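Local atomic coordinates of dihydrodipicolinate synthase (Bacillus anthracis, PDB entry 1XKY), a protein that probably catalyses the condensation of pyruvate with aspartate semialdehyde on the lysine biosynthesis pathway. Residues R72-V77 and V82-G87; D98-A103 and V111-P116; T265-Q268 and D273-S276. All blocks are in the same frame, centred on the assembly; numbering follows the deposited sequence.

Interactions 1 and 2 are buried contacts of the TIM barrel, each between a helix and the strand that follows it. They are coupled directly: strands 84-87 and 110-114 are neighbours in the sheet, and Met112 N lies 2.8 Å from Ala86 O, a probable hydrogen bond. Interaction 1 is purely aliphatic, whereas interaction 2 adds a threonine hydroxyl to its methyl groups. Interaction 3 shares no element with them; its nearest atoms are about 12 Å from interaction 1 and about 17 Å from interaction 2. Only partly buried, it pairs an apolar contact with a glutamine methylene set against an aspartate carboxylate, where a helix passes into a loop.

Interaction 1 (R72-V77 and V82-G87); sequences RHVVSV and VPVIAG
Val84 makes its nearest approaches to the helix through CG1, which meets two valines of consecutive helical positions. Val74 CG1 reaches it at 4.1 Å; the two side chains run obliquely to one another. From the next residue, Val75 CG2 also comes within 4.1 Å of Val84 CG1, but here the side chains are set at about a right angle. Seen from Val84 CG1, the two partner methyls lie about 90° apart. In Val84, chi1 of 176° carries CG1 opposite the backbone N, out from the strand toward the helix. Val74 likewise uses the branch opposite its backbone N, while Val75, whose CB leaves the helix at the flank of the contact, uses the one beside its N. Both distances are ordinary van der Waals separations, and no hydrogen bond crosses between the segments. Beta-branching suits Val84 to its extended strand; at Val74 and Val75 short, compact methyls let the helix lie close, with Val75 CA 6.5 Å from Val84 CA. The contact belongs to the beta-alpha-beta unit of strand 49-52, helix 64-78 and strand 84-87 in the TIM barrel. Val52 of the neighbouring strand touches both Val74 and Val84, Val74 also meets Thr35 of helix 32-44, and on the other flank Val75 rests on Val108, just ahead of strand 110-114.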
loop_
_atom_site.group_PDB
_atom_site.type_symbol
_atom_site.label_atom_id
_atom_site.label_comp_id
_atom_site.label_asym_id
_atom_site.label_seq_id
_atom_site.Cartn_x
_atom_site.Cartn_y
_atom_site.Cartn_z
ATOM N N ARG A 72 -9.190 34.983 -16.571
ATOM C CA ARG A 72 -9.856 36.112 -17.210
ATOM C C ARG A 72 -10.148 35.822 -18.683
ATOM O O ARG A 72 -11.243 36.091 -19.163
ATOM C CB ARG A 72 -9.002 37.374 -17.065
ATOM C CG ARG A 72 -9.627 38.620 -17.635
ATOM C CD ARG A 72 -8.627 39.765 -17.700
ATOM N NE ARG A 72 -8.332 40.314 -16.376
ATOM C CZ ARG A 72 -7.182 40.184 -15.717
ATOM N NH1 ARG A 72 -6.151 39.515 -16.236
ATOM N NH2 ARG A 72 -7.057 40.742 -14.516
ATOM N N HIS A 73 -9.175 35.258 -19.385
ATOM C CA HIS A 73 -9.360 34.929 -20.793
ATOM C C HIS A 73 -10.428 33.855 -21.006
ATOM O O HIS A 73 -11.273 33.968 -21.898
ATOM C CB HIS A 73 -8.052 34.458 -21.409
ATOM C CG HIS A 73 -8.171 34.123 -22.862
ATOM N ND1 HIS A 73 -8.306 35.092 -23.831
ATOM C CD2 HIS A 73 -8.202 32.934 -23.509
ATOM C CE1 HIS A 73 -8.392 34.515 -25.016
ATOM N NE2 HIS A 73 -8.337 33.205 -24.849
ATOM N N VAL A 74 -10.389 32.814 -20.179
ATOM C CA VAL A 74 -11.344 31.727 -20.290
ATOM C C VAL A 74 -12.761 32.220 -19.970
ATOM O O VAL A 74 -13.715 31.842 -20.647
ATOM C CB VAL A 74 -10.947 30.519 -19.395
ATOM C CG1 VAL A 74 -12.020 29.447 -19.431
ATOM C CG2 VAL A 74 -9.590 29.948 -19.836
ATOM N N VAL A 75 -12.896 33.072 -18.960
ATOM C CA VAL A 75 -14.184 33.701 -18.668
ATOM C C VAL A 75 -14.709 34.460 -19.897
ATOM O O VAL A 75 -15.887 34.352 -20.248
ATOM C CB VAL A 75 -14.077 34.646 -17.427
ATOM C CG1 VAL A 75 -15.247 35.638 -17.359
ATOM C CG2 VAL A 75 -13.990 33.823 -16.149
ATOM N N SER A 76 -13.823 35.212 -20.547
ATOM C CA SER A 76 -14.166 35.975 -21.754
ATOM C C SER A 76 -14.638 35.076 -22.900
ATOM O O SER A 76 -15.680 35.324 -23.494
ATOM C CB SER A 76 -12.961 36.808 -22.213
ATOM O OG SER A 76 -13.243 37.471 -23.438
ATOM N N VAL A 77 -13.862 34.044 -23.214
ATOM C CA VAL A 77 -14.180 33.155 -24.330
ATOM C C VAL A 77 -15.454 32.365 -24.041
ATOM O O VAL A 77 -16.333 32.261 -24.902
ATOM C CB VAL A 77 -13.003 32.200 -24.669
ATOM C CG1 VAL A 77 -13.395 31.212 -25.771
ATOM C CG2 VAL A 77 -11.793 32.999 -25.106
ATOM N N VAL A 82 -20.983 27.869 -20.284
ATOM C CA VAL A 82 -20.831 26.842 -19.257
ATOM C C VAL A 82 -20.128 27.476 -18.058
ATOM O O VAL A 82 -19.433 28.487 -18.215
ATOM C CB VAL A 82 -19.999 25.619 -19.761
ATOM C CG1 VAL A 82 -20.667 24.965 -20.963
ATOM C CG2 VAL A 82 -18.545 26.011 -20.079
ATOM N N PRO A 83 -20.315 26.909 -16.851
ATOM C CA PRO A 83 -19.576 27.434 -15.700
ATOM C C PRO A 83 -18.051 27.312 -15.822
ATOM O O PRO A 83 -17.548 26.312 -16.327
ATOM C CB PRO A 83 -20.086 26.580 -14.530
ATOM C CG PRO A 83 -21.365 26.026 -14.985
ATOM C CD PRO A 83 -21.228 25.826 -16.458
ATOM N N VAL A 84 -17.345 28.341 -15.354
ATOM C CA VAL A 84 -15.880 28.362 -15.302
ATOM C C VAL A 84 -15.454 28.195 -13.845
ATOM O O VAL A 84 -15.787 29.020 -13.002
ATOM C CB VAL A 84 -15.305 29.688 -15.858
ATOM C CG1 VAL A 84 -13.793 29.733 -15.703
ATOM C CG2 VAL A 84 -15.701 29.861 -17.313
ATOM N N ILE A 85 -14.733 27.110 -13.560
ATOM C CA ILE A 85 -14.252 26.804 -12.213
ATOM C C ILE A 85 -12.742 26.990 -12.170
ATOM O O ILE A 85 -12.017 26.318 -12.905
ATOM C CB ILE A 85 -14.591 25.342 -11.815
ATOM C CG1 ILE A 85 -16.094 25.074 -11.942
ATOM C CG2 ILE A 85 -14.111 25.049 -10.401
ATOM C CD1 ILE A 85 -16.438 23.621 -12.221
ATOM N N ALA A 86 -12.265 27.891 -11.313
ATOM C CA ALA A 86 -10.834 28.194 -11.203
ATOM C C ALA A 86 -10.158 27.394 -10.084
ATOM O O ALA A 86 -10.672 27.311 -8.975
ATOM C CB ALA A 86 -10.633 29.674 -10.965
ATOM N N GLY A 87 -8.991 26.835 -10.379
ATOM C CA GLY A 87 -8.257 26.021 -9.413
ATOM C C GLY A 87 -7.421 26.878 -8.481
ATOM O O GLY A 87 -6.204 26.981 -8.647
#

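Interaction 2 (D98-A103 and V111-P116); sequences DLTKKA and VMLVAP
Thr100 and Ala103, one helical turn apart, present small groups to the same methyl of Val111, and these aliphatic touches make up most of the contact. Thr100 CG2 lies 4.3 Å from Val111 CG1, and Ala103 CB approaches that same CG1 to 4.5 Å. Alanine and threonine are short enough to let a helix settle on a strand, and the beta-branched valine offers CG1 to both. Leu113, two residues further along the strand and so on the same side of it, starts beside the contact, but its longer chain brings CD2 nearer the helix, to 4.3 Å from Thr100 OG1. The arrangement is that of a TIM barrel: helix 93-105 covers the outer side of the strand that follows it, completing the beta-alpha-beta unit of strand 84-87, helix 93-105 and strand 110-114. The axes of 98-103 and 111-114 run nearly antiparallel, at 164°, and come within 10.2 Å of each other. Polar chemistry is left to partners beyond the pair. With chi1 at -65°, the buried Thr100 hydroxyl turns back along its own helix, where OG1 is hydrogen-bonded to Ser96 O; Thr88 OG1 is a second partner, so a polar atom in an apolar layer is satisfied. Ionic contact appears only within the helix: Lys102 NZ sits 3.5 Å from Asp98 OD2, a salt bridge spanning one turn. Lysine and aspartate suit this partly exposed side of the helix. Backbone bonding ties strand 110-114 into the sheet instead, with Leu113 joined to Met142 and Tyr144 on one neighbouring strand and strand 84-87 likewise bonded on the other side.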
loop_
_atom_site.group_PDB
_atom_site.type_symbol
_atom_site.label_atom_id
_atom_site.label_comp_id
_atom_site.label_asym_id
_atom_site.label_seq_id
_atom_site.Cartn_x
_atom_site.Cartn_y
_atom_site.Cartn_z
ATOM N N ASP A 98 -6.070 34.661 -1.077
ATOM C CA ASP A 98 -5.676 35.703 -2.023
ATOM C C ASP A 98 -6.081 35.353 -3.458
ATOM O O ASP A 98 -6.746 36.141 -4.127
ATOM C CB ASP A 98 -4.174 35.958 -1.977
ATOM C CG ASP A 98 -3.774 37.173 -2.794
ATOM O OD1 ASP A 98 -4.159 38.301 -2.415
ATOM O OD2 ASP A 98 -3.088 36.999 -3.828
ATOM N N LEU A 99 -5.672 34.177 -3.932
ATOM C CA LEU A 99 -5.944 33.788 -5.322
ATOM C C LEU A 99 -7.445 33.616 -5.570
ATOM O O LEU A 99 -7.941 33.887 -6.661
ATOM C CB LEU A 99 -5.183 32.509 -5.688
ATOM C CG LEU A 99 -5.222 32.048 -7.145
ATOM C CD1 LEU A 99 -4.697 33.135 -8.096
ATOM C CD2 LEU A 99 -4.426 30.785 -7.299
ATOM N N THR A 100 -8.166 33.178 -4.545
ATOM C CA THR A 100 -9.611 33.005 -4.639
ATOM C C THR A 100 -10.295 34.361 -4.866
ATOM O O THR A 100 -11.200 34.461 -5.705
ATOM C CB THR A 100 -10.158 32.254 -3.408
ATOM O OG1 THR A 100 -9.634 30.913 -3.404
ATOM C CG2 THR A 100 -11.674 32.190 -3.416
ATOM N N LYS A 101 -9.833 35.391 -4.150
ATOM C CA LYS A 101 -10.313 36.769 -4.343
ATOM C C LYS A 101 -10.054 37.233 -5.763
ATOM O O LYS A 101 -10.934 37.774 -6.408
ATOM C CB LYS A 101 -9.621 37.760 -3.397
ATOM C CG LYS A 101 -9.719 37.456 -1.908
ATOM C CD LYS A 101 -10.976 37.995 -1.262
ATOM C CE LYS A 101 -10.995 37.705 0.235
ATOM N NZ LYS A 101 -9.848 38.326 0.954
ATOM N N LYS A 102 -8.826 37.029 -6.232
ATOM C CA LYS A 102 -8.442 37.434 -7.575
ATOM C C LYS A 102 -9.277 36.741 -8.657
ATOM O O LYS A 102 -9.742 37.392 -9.591
ATOM C CB LYS A 102 -6.945 37.208 -7.800
ATOM C CG LYS A 102 -6.068 38.228 -7.082
ATOM C CD LYS A 102 -4.680 37.691 -6.826
ATOM C CE LYS A 102 -3.674 38.794 -6.571
ATOM N NZ LYS A 102 -4.187 39.795 -5.589
ATOM N N ALA A 103 -9.479 35.433 -8.524
ATOM C CA ALA A 103 -10.366 34.702 -9.436
ATOM C C ALA A 103 -11.797 35.253 -9.390
ATOM O O ALA A 103 -12.430 35.431 -10.430
ATOM C CB ALA A 103 -10.362 33.216 -9.121
ATOM N N VAL A 111 -14.864 28.055 -7.607
ATOM C CA VAL A 111 -13.467 27.698 -7.420
ATOM C C VAL A 111 -13.327 26.237 -6.989
ATOM O O VAL A 111 -14.219 25.686 -6.338
ATOM C CB VAL A 111 -12.741 28.651 -6.428
ATOM C CG1 VAL A 111 -12.714 30.065 -6.972
ATOM C CG2 VAL A 111 -13.382 28.608 -5.045
ATOM N N MET A 112 -12.211 25.627 -7.393
ATOM C CA MET A 112 -11.837 24.276 -6.994
ATOM C C MET A 112 -10.744 24.380 -5.938
ATOM O O MET A 112 -9.737 25.063 -6.154
ATOM C CB MET A 112 -11.311 23.488 -8.202
ATOM C CG MET A 112 -10.924 22.036 -7.921
ATOM S SD MET A 112 -12.331 20.915 -7.971
ATOM C CE MET A 112 -12.437 20.554 -9.718
ATOM N N LEU A 113 -10.944 23.690 -4.813
ATOM C CA LEU A 113 -9.989 23.683 -3.701
ATOM C C LEU A 113 -9.498 22.258 -3.414
ATOM O O LEU A 113 -10.247 21.416 -2.910
ATOM C CB LEU A 113 -10.652 24.273 -2.446
ATOM C CG LEU A 113 -11.256 25.684 -2.568
ATOM C CD1 LEU A 113 -11.834 26.122 -1.230
ATOM C CD2 LEU A 113 -10.230 26.703 -3.043
ATOM N N VAL A 114 -8.232 22.004 -3.734
ATOM C CA VAL A 114 -7.612 20.703 -3.534
ATOM C C VAL A 114 -7.204 20.475 -2.070
ATOM O O VAL A 114 -6.855 21.414 -1.364
ATOM C CB VAL A 114 -6.381 20.534 -4.492
ATOM C CG1 VAL A 114 -5.187 21.373 -4.021
ATOM C CG2 VAL A 114 -6.012 19.070 -4.651
ATOM N N ALA A 115 -7.277 19.224 -1.615
ATOM C CA ALA A 115 -6.641 18.837 -0.354
ATOM C C ALA A 115 -5.168 19.264 -0.393
ATOM O O ALA A 115 -4.446 18.894 -1.325
ATOM C CB ALA A 115 -6.750 17.322 -0.147
ATOM N N PRO A 116 -4.721 20.078 0.583
ATOM C CA PRO A 116 -3.312 20.464 0.623
ATOM C C PRO A 116 -2.361 19.283 0.473
ATOM O O PRO A 116 -2.465 18.284 1.199
ATOM C CB PRO A 116 -3.164 21.108 2.001
ATOM C CG PRO A 116 -4.479 21.726 2.236
ATOM C CD PRO A 116 -5.471 20.711 1.678
#

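Interaction 3 (T265-Q268 and D273-S276); sequences TALQ and DVGS
The side chains of Asp273 and Gln268 run side by side and point the same way; their carboxylate and amide planes are 39° apart, and the two flat groups are not bonded to each other. What lies over one face of the carboxylate is the aliphatic part of the glutamine: Gln268 CG, about 3 Å from the plane and displaced toward OD2, stands 3.4 Å from Asp273 OD2, with Gln268 CB further off at 4.1 Å from the same oxygen. A bend at chi2 of -99° then leads the amide away from the loop, a fitting place for a long polar residue at the exposed margin. The other oxygen, Asp273 OD1, is turned along its own chain, where it accepts from Gly275 N at 2.7 Å, the donor approaching nearly along the C-O axis. This is an Asx turn, which shapes the loop after helix 261-269 in this TIM-barrel protein. Glycine suits its third position because phi is positive there, at 75°. Lys34 NZ adds a salt bridge to OD1, so this oxygen has two partners and its negative charge is probably stabilised. Beneath the polar margin the contact turns apolar: Leu267 CD1 touches Val274 CG2 at 4.0 Å, the two side chains passing at a slant. Leucine has the length to reach from the helix to the loop, and this buried pair continues into Val21 beside Leu267 and Pro23 beside Val274.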
loop_
_atom_site.group_PDB
_atom_site.type_symbol
_atom_site.label_atom_id
_atom_site.label_comp_id
_atom_site.label_asym_id
_atom_site.label_seq_id
_atom_site.Cartn_x
_atom_site.Cartn_y
_atom_site.Cartn_z
ATOM N N THR A 265 -0.398 15.802 -26.031
ATOM C CA THR A 265 0.156 15.177 -27.224
ATOM C C THR A 265 -0.955 14.575 -28.082
ATOM O O THR A 265 -0.938 14.727 -29.290
ATOM C CB THR A 265 1.201 14.096 -26.850
ATOM O OG1 THR A 265 2.112 14.629 -25.875
ATOM C CG2 THR A 265 1.972 13.624 -28.077
ATOM N N ALA A 266 -1.925 13.915 -27.448
ATOM C CA ALA A 266 -3.107 13.371 -28.142
ATOM C C ALA A 266 -3.941 14.466 -28.838
ATOM O O ALA A 266 -4.436 14.274 -29.956
ATOM C CB ALA A 266 -3.972 12.574 -27.166
ATOM N N LEU A 267 -4.069 15.617 -28.182
ATOM C CA LEU A 267 -4.721 16.780 -28.778
ATOM C C LEU A 267 -3.985 17.239 -30.044
ATOM O O LEU A 267 -4.608 17.493 -31.078
ATOM C CB LEU A 267 -4.815 17.921 -27.757
ATOM C CG LEU A 267 -6.012 17.832 -26.802
ATOM C CD1 LEU A 267 -5.845 18.752 -25.605
ATOM C CD2 LEU A 267 -7.303 18.147 -27.559
ATOM N N GLN A 268 -2.661 17.341 -29.956
ATOM C CA GLN A 268 -1.828 17.640 -31.121
ATOM C C GLN A 268 -2.036 16.606 -32.236
ATOM O O GLN A 268 -2.148 16.975 -33.403
ATOM C CB GLN A 268 -0.353 17.741 -30.706
ATOM C CG GLN A 268 0.644 17.896 -31.850
ATOM C CD GLN A 268 1.312 16.581 -32.226
ATOM O OE1 GLN A 268 1.930 15.914 -31.379
ATOM N NE2 GLN A 268 1.199 16.201 -33.497
ATOM N N ASP A 273 -3.161 21.521 -31.607
ATOM C CA ASP A 273 -1.867 21.650 -30.931
ATOM C C ASP A 273 -1.998 22.644 -29.777
ATOM O O ASP A 273 -2.392 23.795 -29.976
ATOM C CB ASP A 273 -0.761 22.076 -31.909
ATOM C CG ASP A 273 0.642 21.859 -31.339
ATOM O OD1 ASP A 273 0.933 22.380 -30.242
ATOM O OD2 ASP A 273 1.461 21.161 -31.983
ATOM N N VAL A 274 -1.695 22.165 -28.571
ATOM C CA VAL A 274 -1.733 22.971 -27.363
ATOM C C VAL A 274 -0.331 23.056 -26.732
ATOM O O VAL A 274 -0.189 23.369 -25.547
ATOM C CB VAL A 274 -2.764 22.411 -26.339
ATOM C CG1 VAL A 274 -4.167 22.546 -26.879
ATOM C CG2 VAL A 274 -2.481 20.959 -25.996
ATOM N N GLY A 275 0.691 22.760 -27.536
ATOM C CA GLY A 275 2.085 22.892 -27.116
ATOM C C GLY A 275 2.558 21.810 -26.166
ATOM O O GLY A 275 1.929 20.753 -26.034
ATOM N N SER A 276 3.662 22.104 -25.488
ATOM C CA SER A 276 4.314 21.158 -24.606
ATOM C C SER A 276 4.017 21.458 -23.130
ATOM O O SER A 276 2.992 22.064 -22.818
ATOM C CB SER A 276 5.811 21.172 -24.876
ATOM O OG SER A 276 6.398 19.992 -24.386
#